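Local coordinates for protein 11R-lipoxygenase (Gersemia fruticosa, PDB 3VF1) that is a calcium-dependent, non-heme iron lipoxygenase that probably adds molecular oxygen to polyunsaturated fatty acids, at residues Tyr22-Glu27 and Tyr73-Val78; Ile101-Ile106 and Pro122-Val127. All blocks are in the same frame, centred on the assembly; numbering follows the deposited sequence.

Contact 1: residues Tyr22-Glu27 and Tyr73-Val78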
loop_
_atom_site.group_PDB
_atom_site.type_symbol
_atom_site.label_atom_id
_atom_site.label_comp_id
_atom_site.label_asym_id
_atom_site.label_seq_id
_atom_site.Cartn_x
_atom_site.Cartn_y
_atom_site.Cartn_z
ATOM N N TYR A 22 -29.236 23.369 -24.496
ATOM C CA TYR A 22 -28.237 22.548 -23.817
ATOM C C TYR A 22 -28.734 21.118 -23.652
ATOM O O TYR A 22 -29.782 20.887 -23.050
ATOM C CB TYR A 22 -27.928 23.121 -22.432
ATOM C CG TYR A 22 -27.222 24.457 -22.440
ATOM C CD1 TYR A 22 -26.217 24.733 -23.359
ATOM C CD2 TYR A 22 -27.560 25.443 -21.525
ATOM C CE1 TYR A 22 -25.572 25.952 -23.361
ATOM C CE2 TYR A 22 -26.922 26.665 -21.524
ATOM C CZ TYR A 22 -25.930 26.914 -22.444
ATOM O OH TYR A 22 -25.291 28.132 -22.441
ATOM N N LYS A 23 -27.980 20.162 -24.183
ATOM C CA LYS A 23 -28.292 18.751 -23.990
ATOM C C LYS A 23 -27.389 18.156 -22.914
ATOM O O LYS A 23 -26.272 17.720 -23.194
ATOM C CB LYS A 23 -28.135 17.976 -25.296
ATOM C CG LYS A 23 -28.484 16.502 -25.177
ATOM C CD LYS A 23 -28.474 15.816 -26.530
ATOM C CE LYS A 23 -28.897 14.362 -26.418
ATOM N NZ LYS A 23 -29.002 13.707 -27.752
ATOM N N ILE A 24 -27.886 18.142 -21.681
ATOM C CA ILE A 24 -27.107 17.682 -20.538
ATOM C C ILE A 24 -27.339 16.199 -20.272
ATOM O O ILE A 24 -28.461 15.777 -20.001
ATOM C CB ILE A 24 -27.468 18.479 -19.274
ATOM C CG1 ILE A 24 -27.309 19.980 -19.534
ATOM C CG2 ILE A 24 -26.601 18.039 -18.101
ATOM C CD1 ILE A 24 -27.822 20.857 -18.414
ATOM N N THR A 25 -26.269 15.415 -20.347
ATOM C CA THR A 25 -26.338 13.982 -20.086
ATOM C C THR A 25 -25.553 13.636 -18.826
ATOM O O THR A 25 -24.367 13.947 -18.717
ATOM C CB THR A 25 -25.768 13.166 -21.258
ATOM O OG1 THR A 25 -26.429 13.541 -22.473
ATOM C CG2 THR A 25 -25.959 11.676 -21.013
ATOM N N VAL A 26 -26.220 12.989 -17.877
ATOM C CA VAL A 26 -25.594 12.628 -16.612
ATOM C C VAL A 26 -25.411 11.120 -16.506
ATOM O O VAL A 26 -26.375 10.359 -16.595
ATOM C CB VAL A 26 -26.436 13.107 -15.416
ATOM C CG1 VAL A 26 -25.754 12.744 -14.104
ATOM C CG2 VAL A 26 -26.674 14.607 -15.503
ATOM N N GLU A 27 -24.167 10.692 -16.315
ATOM C CA GLU A 27 -23.870 9.283 -16.096
ATOM C C GLU A 27 -23.657 9.020 -14.612
ATOM O O GLU A 27 -22.739 9.568 -14.002
ATOM C CB GLU A 27 -22.627 8.865 -16.880
ATOM C CG GLU A 27 -22.754 9.046 -18.383
ATOM C CD GLU A 27 -21.616 8.392 -19.145
ATOM O OE1 GLU A 27 -20.739 7.781 -18.498
ATOM O OE2 GLU A 27 -21.601 8.486 -20.392
ATOM N N TYR A 73 -31.029 15.200 -20.570
ATOM C CA TYR A 73 -31.925 16.330 -20.359
ATOM C C TYR A 73 -31.745 17.379 -21.450
ATOM O O TYR A 73 -30.623 17.782 -21.753
ATOM C CB TYR A 73 -31.654 16.973 -18.997
ATOM C CG TYR A 73 -31.749 16.023 -17.825
ATOM C CD1 TYR A 73 -30.697 15.173 -17.509
ATOM C CD2 TYR A 73 -32.885 15.984 -17.025
ATOM C CE1 TYR A 73 -30.775 14.306 -16.435
ATOM C CE2 TYR A 73 -32.972 15.121 -15.948
ATOM C CZ TYR A 73 -31.915 14.284 -15.659
ATOM O OH TYR A 73 -31.994 13.422 -14.589
ATOM N N ASP A 74 -32.855 17.817 -22.037
ATOM C CA ASP A 74 -32.837 18.933 -22.974
ATOM C C ASP A 74 -33.181 20.210 -22.219
ATOM O O ASP A 74 -34.107 20.225 -21.409
ATOM C CB ASP A 74 -33.839 18.703 -24.106
ATOM C CG ASP A 74 -33.450 17.539 -25.000
ATOM O OD1 ASP A 74 -32.239 17.349 -25.239
ATOM O OD2 ASP A 74 -34.356 16.815 -25.467
ATOM N N GLN A 75 -32.433 21.278 -22.477
ATOM C CA GLN A 75 -32.606 22.516 -21.723
ATOM C C GLN A 75 -32.412 23.762 -22.581
ATOM O O GLN A 75 -31.993 23.682 -23.735
ATOM C CB GLN A 75 -31.629 22.552 -20.545
ATOM C CG GLN A 75 -31.817 21.430 -19.536
ATOM C CD GLN A 75 -33.121 21.540 -18.772
ATOM O OE1 GLN A 75 -34.011 22.305 -19.145
ATOM N NE2 GLN A 75 -33.239 20.779 -17.690
ATOM N N SER A 76 -32.724 24.916 -21.996
ATOM C CA SER A 76 -32.567 26.196 -22.675
ATOM C C SER A 76 -32.304 27.312 -21.668
ATOM O O SER A 76 -32.957 27.383 -20.627
ATOM C CB SER A 76 -33.818 26.521 -23.492
ATOM O OG SER A 76 -33.707 27.793 -24.108
ATOM N N GLY A 77 -31.352 28.186 -21.982
ATOM C CA GLY A 77 -31.003 29.277 -21.089
ATOM C C GLY A 77 -30.010 30.251 -21.696
ATOM O O GLY A 77 -29.705 30.183 -22.885
ATOM N N VAL A 78 -29.506 31.161 -20.868
ATOM C CA VAL A 78 -28.540 32.161 -21.311
ATOM C C VAL A 78 -27.295 31.498 -21.889
ATOM O O VAL A 78 -26.699 30.627 -21.259
ATOM C CB VAL A 78 -28.120 33.080 -20.144
ATOM C CG1 VAL A 78 -26.925 33.941 -20.536
ATOM C CG2 VAL A 78 -29.290 33.950 -19.704
#

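Contact 2: residues Ile101-Ile106 and Pro122-Val127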
loop_
_atom_site.group_PDB
_atom_site.type_symbol
_atom_site.label_atom_id
_atom_site.label_comp_id
_atom_site.label_asym_id
_atom_site.label_seq_id
_atom_site.Cartn_x
_atom_site.Cartn_y
_atom_site.Cartn_z
ATOM N N ILE A 101 -22.121 10.811 -9.036
ATOM C CA ILE A 101 -22.067 11.026 -10.477
ATOM C C ILE A 101 -20.689 10.708 -11.049
ATOM O O ILE A 101 -19.674 11.216 -10.571
ATOM C CB ILE A 101 -22.431 12.481 -10.824
ATOM C CG1 ILE A 101 -23.853 12.793 -10.350
ATOM C CG2 ILE A 101 -22.303 12.721 -12.323
ATOM C CD1 ILE A 101 -24.248 14.245 -10.494
ATOM N N ALA A 102 -20.664 9.863 -12.075
ATOM C CA ALA A 102 -19.426 9.531 -12.766
ATOM C C ALA A 102 -18.923 10.749 -13.530
ATOM O O ALA A 102 -17.841 11.266 -13.248
ATOM C CB ALA A 102 -19.644 8.362 -13.712
ATOM N N LYS A 103 -19.714 11.205 -14.496
ATOM C CA LYS A 103 -19.376 12.398 -15.262
ATOM C C LYS A 103 -20.611 13.006 -15.918
ATOM O O LYS A 103 -21.651 12.358 -16.031
ATOM C CB LYS A 103 -18.329 12.073 -16.329
ATOM C CG LYS A 103 -18.776 11.040 -17.349
ATOM C CD LYS A 103 -17.625 10.630 -18.254
ATOM C CE LYS A 103 -18.033 9.532 -19.223
ATOM N NZ LYS A 103 -16.888 9.070 -20.053
ATOM N N VAL A 104 -20.481 14.258 -16.344
ATOM C CA VAL A 104 -21.563 14.960 -17.021
ATOM C C VAL A 104 -21.117 15.371 -18.420
ATOM O O VAL A 104 -19.994 15.834 -18.615
ATOM C CB VAL A 104 -21.996 16.215 -16.239
ATOM C CG1 VAL A 104 -23.108 16.946 -16.977
ATOM C CG2 VAL A 104 -22.440 15.837 -14.834
ATOM N N ILE A 105 -22.004 15.195 -19.392
ATOM C CA ILE A 105 -21.717 15.554 -20.775
ATOM C C ILE A 105 -22.741 16.563 -21.273
ATOM O O ILE A 105 -23.933 16.265 -21.342
ATOM C CB ILE A 105 -21.758 14.322 -21.692
ATOM C CG1 ILE A 105 -20.809 13.240 -21.171
ATOM C CG2 ILE A 105 -21.407 14.715 -23.121
ATOM C CD1 ILE A 105 -20.924 11.923 -21.905
ATOM N N ILE A 106 -22.274 17.755 -21.622
ATOM C CA ILE A 106 -23.161 18.815 -22.088
ATOM C C ILE A 106 -22.886 19.147 -23.547
ATOM O O ILE A 106 -21.838 19.698 -23.880
ATOM C CB ILE A 106 -22.994 20.089 -21.245
ATOM C CG1 ILE A 106 -23.196 19.770 -19.761
ATOM C CG2 ILE A 106 -23.975 21.159 -21.704
ATOM C CD1 ILE A 106 -22.968 20.949 -18.842
ATOM N N PRO A 122 -15.483 15.219 -15.972
ATOM C CA PRO A 122 -15.139 14.074 -15.122
ATOM C C PRO A 122 -15.356 14.411 -13.652
ATOM O O PRO A 122 -14.739 15.349 -13.147
ATOM C CB PRO A 122 -13.649 13.848 -15.413
ATOM C CG PRO A 122 -13.374 14.585 -16.688
ATOM C CD PRO A 122 -14.307 15.746 -16.683
ATOM N N CYS A 123 -16.223 13.661 -12.980
ATOM C CA CYS A 123 -16.639 14.003 -11.623
ATOM C C CYS A 123 -16.229 12.934 -10.609
ATOM O O CYS A 123 -15.234 13.094 -9.901
ATOM C CB CYS A 123 -18.153 14.221 -11.586
ATOM S SG CYS A 123 -18.801 14.690 -9.971
ATOM N N TYR A 124 -16.997 11.850 -10.542
ATOM C CA TYR A 124 -16.731 10.776 -9.590
ATOM C C TYR A 124 -16.747 11.295 -8.153
ATOM O O TYR A 124 -15.807 11.079 -7.387
ATOM C CB TYR A 124 -15.398 10.104 -9.917
ATOM C CG TYR A 124 -15.333 9.621 -11.346
ATOM C CD1 TYR A 124 -16.007 8.475 -11.739
ATOM C CD2 TYR A 124 -14.617 10.322 -12.305
ATOM C CE1 TYR A 124 -15.962 8.032 -13.046
ATOM C CE2 TYR A 124 -14.564 9.886 -13.616
ATOM C CZ TYR A 124 -15.240 8.741 -13.980
ATOM O OH TYR A 124 -15.197 8.299 -15.284
ATOM N N ARG A 125 -17.830 11.979 -7.804
ATOM C CA ARG A 125 -18.014 12.525 -6.467
ATOM C C ARG A 125 -19.478 12.416 -6.065
ATOM O O ARG A 125 -20.357 12.295 -6.920
ATOM C CB ARG A 125 -17.613 14.001 -6.431
ATOM C CG ARG A 125 -16.209 14.306 -6.923
ATOM C CD ARG A 125 -15.161 14.026 -5.864
ATOM N NE ARG A 125 -13.951 14.817 -6.085
ATOM C CZ ARG A 125 -13.760 16.049 -5.621
ATOM N NH1 ARG A 125 -14.695 16.656 -4.899
ATOM N NH2 ARG A 125 -12.624 16.681 -5.879
ATOM N N TRP A 126 -19.739 12.458 -4.764
ATOM C CA TRP A 126 -21.099 12.620 -4.268
ATOM C C TRP A 126 -21.412 14.111 -4.250
ATOM O O TRP A 126 -20.566 14.916 -3.863
ATOM C CB TRP A 126 -21.239 12.049 -2.856
ATOM C CG TRP A 126 -20.928 10.587 -2.739
ATOM C CD1 TRP A 126 -19.705 10.024 -2.520
ATOM C CD2 TRP A 126 -21.860 9.500 -2.818
ATOM N NE1 TRP A 126 -19.815 8.656 -2.463
ATOM C CE2 TRP A 126 -21.128 8.309 -2.644
ATOM C CE3 TRP A 126 -23.240 9.419 -3.022
ATOM C CZ2 TRP A 126 -21.729 7.053 -2.669
ATOM C CZ3 TRP A 126 -23.835 8.171 -3.047
ATOM C CH2 TRP A 126 -23.081 7.005 -2.872
ATOM N N VAL A 127 -22.617 14.483 -4.672
ATOM C CA VAL A 127 -23.007 15.891 -4.665
ATOM C C VAL A 127 -23.152 16.412 -3.239
ATOM O O VAL A 127 -22.612 17.466 -2.896
ATOM C CB VAL A 127 -24.327 16.138 -5.435
ATOM C CG1 VAL A 127 -24.169 15.759 -6.898
ATOM C CG2 VAL A 127 -25.484 15.377 -4.799
#

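Contact 1: residues Tyr22-Glu27 and Tyr73-Val78
Tyr-22 to Ile-24 pair with Gln-75 to Tyr-73 as neighbouring antiparallel strands at one edge of a sheet in the PLAT beta sandwich, strand 70-77 being the outermost. Backbone bonds hold both hydrogen-bonded pairs. In the Tyr-22 and Gln-75 pair, Tyr-22 N gives Gln-75 O a straight bond of 2.9 Å, while the return bond from Gln-75 N is weak. Ile-24 and Tyr-73 exchange two bonds, Ile-24 N to Tyr-73 O at 2.8 Å and Tyr-73 N to Ile-24 O at 2.7 Å.

Tyr-22, Ile-24, Tyr-73 and Gln-75 share one face of the sheet. With CG anti to the carbonyl carbon (chi1 -67°), the Tyr-22 ring carries its OH to Val-78 O, 3.1 Å away, just past the end of strand 73-77. A phenylalanine in its place would probably leave Val-78 O without this donor and the turn after the strand less firmly tied. Ile-24 O lies in the plane of the Tyr-73 ring, at its edge, 3.4 Å from CD1; Val-26 CG2 approaches the same ring at CE1, and the Tyr-73 hydroxyl bonds to O of Asp-58, a residue predicted to bind calcium.

On the other face Lys-23 and Asp-74 run side by side, yet Lys-23 NZ stays 5.5 Å from Asp-74 OD1, so their attraction is probably modest; backbone bonds, the Tyr-22 hydroxyl and packing of Ile-24 and Val-26 on Tyr-73 join the strands.

Contact 2: residues Ile101-Ile106 and Pro122-Val127
Ile-101 to Lys-103 meet Pro-122 to Arg-125 across an antiparallel hairpin whose register slips by one residue, Tyr-124 and Arg-125 both facing Ile-101 in a G1 beta bulge with Tyr-124 in a left-handed conformation (phi 58°, psi 53°). Ile-101 N donates to Arg-125 O at 3.1 Å, while Ile-101 O receives weak bonds from both Tyr-124 N and Arg-125 N. One residue along, Ala-102 O accepts Cys-123 N at 2.9 Å and a weak second bond from Tyr-124 N, so two donors gather at each of these carbonyl oxygens where the chains bend.

The Tyr-124 side chain folds back over the other strand. Its first torsion, -54°, sets CG beside its own backbone N, and the ring comes to lie with one face against Ala-102, whose O sits 3.3 Å above the ring plane, over its centre. Ala-102 CB touches the ring at CE1, 3.8 Å off, so a single residue meets it with both its carbonyl and its methyl group. The backbone places Cys-123 CB 3.4 Å from Ala-102 O; SG, anti to the backbone N, comes near Ile-101 CB at 4.3 Å. Further along, Ile-101 CD1 and Val-127 CG1 meet at 3.9 Å as their side chains cross at a slant. At the opposite end of the contact, Lys-103 CB packs on Pro-122 CA.

Strand 20-28 flanks strand 100-109 on the side away from strand 116-124, and Ala-102 and Lys-103 both face its Glu-27 in a classic beta bulge. Ile-101 also packs on Leu-88 of strand 83-90 in the second sheet, while Tyr-124 touches Asp-647 and Leu-649 in a loop of the lipoxygenase region.

Contacts 1 and 2 lie in one four-stranded antiparallel sheet of the PLAT domain, their centres about 14 Å apart. Across it the strands run 70-77, 20-28, 100-109, 116-124, so contact 1 forms one outer pairing and contact 2 the other. They meet at the middle pair: Thr-25 N lies 2.7 Å from Ile-105 O, and Glu-27 O 2.8 Å from Ala-102 N, both probable hydrogen bonds. Along the chain they come in series, contact 1 closing before contact 2 opens. Contact 2 lies nearer the centre of the chain, its centre about 27 Å away against about 41 Å, and its bulged end touches the lipoxygenase region through Tyr-124.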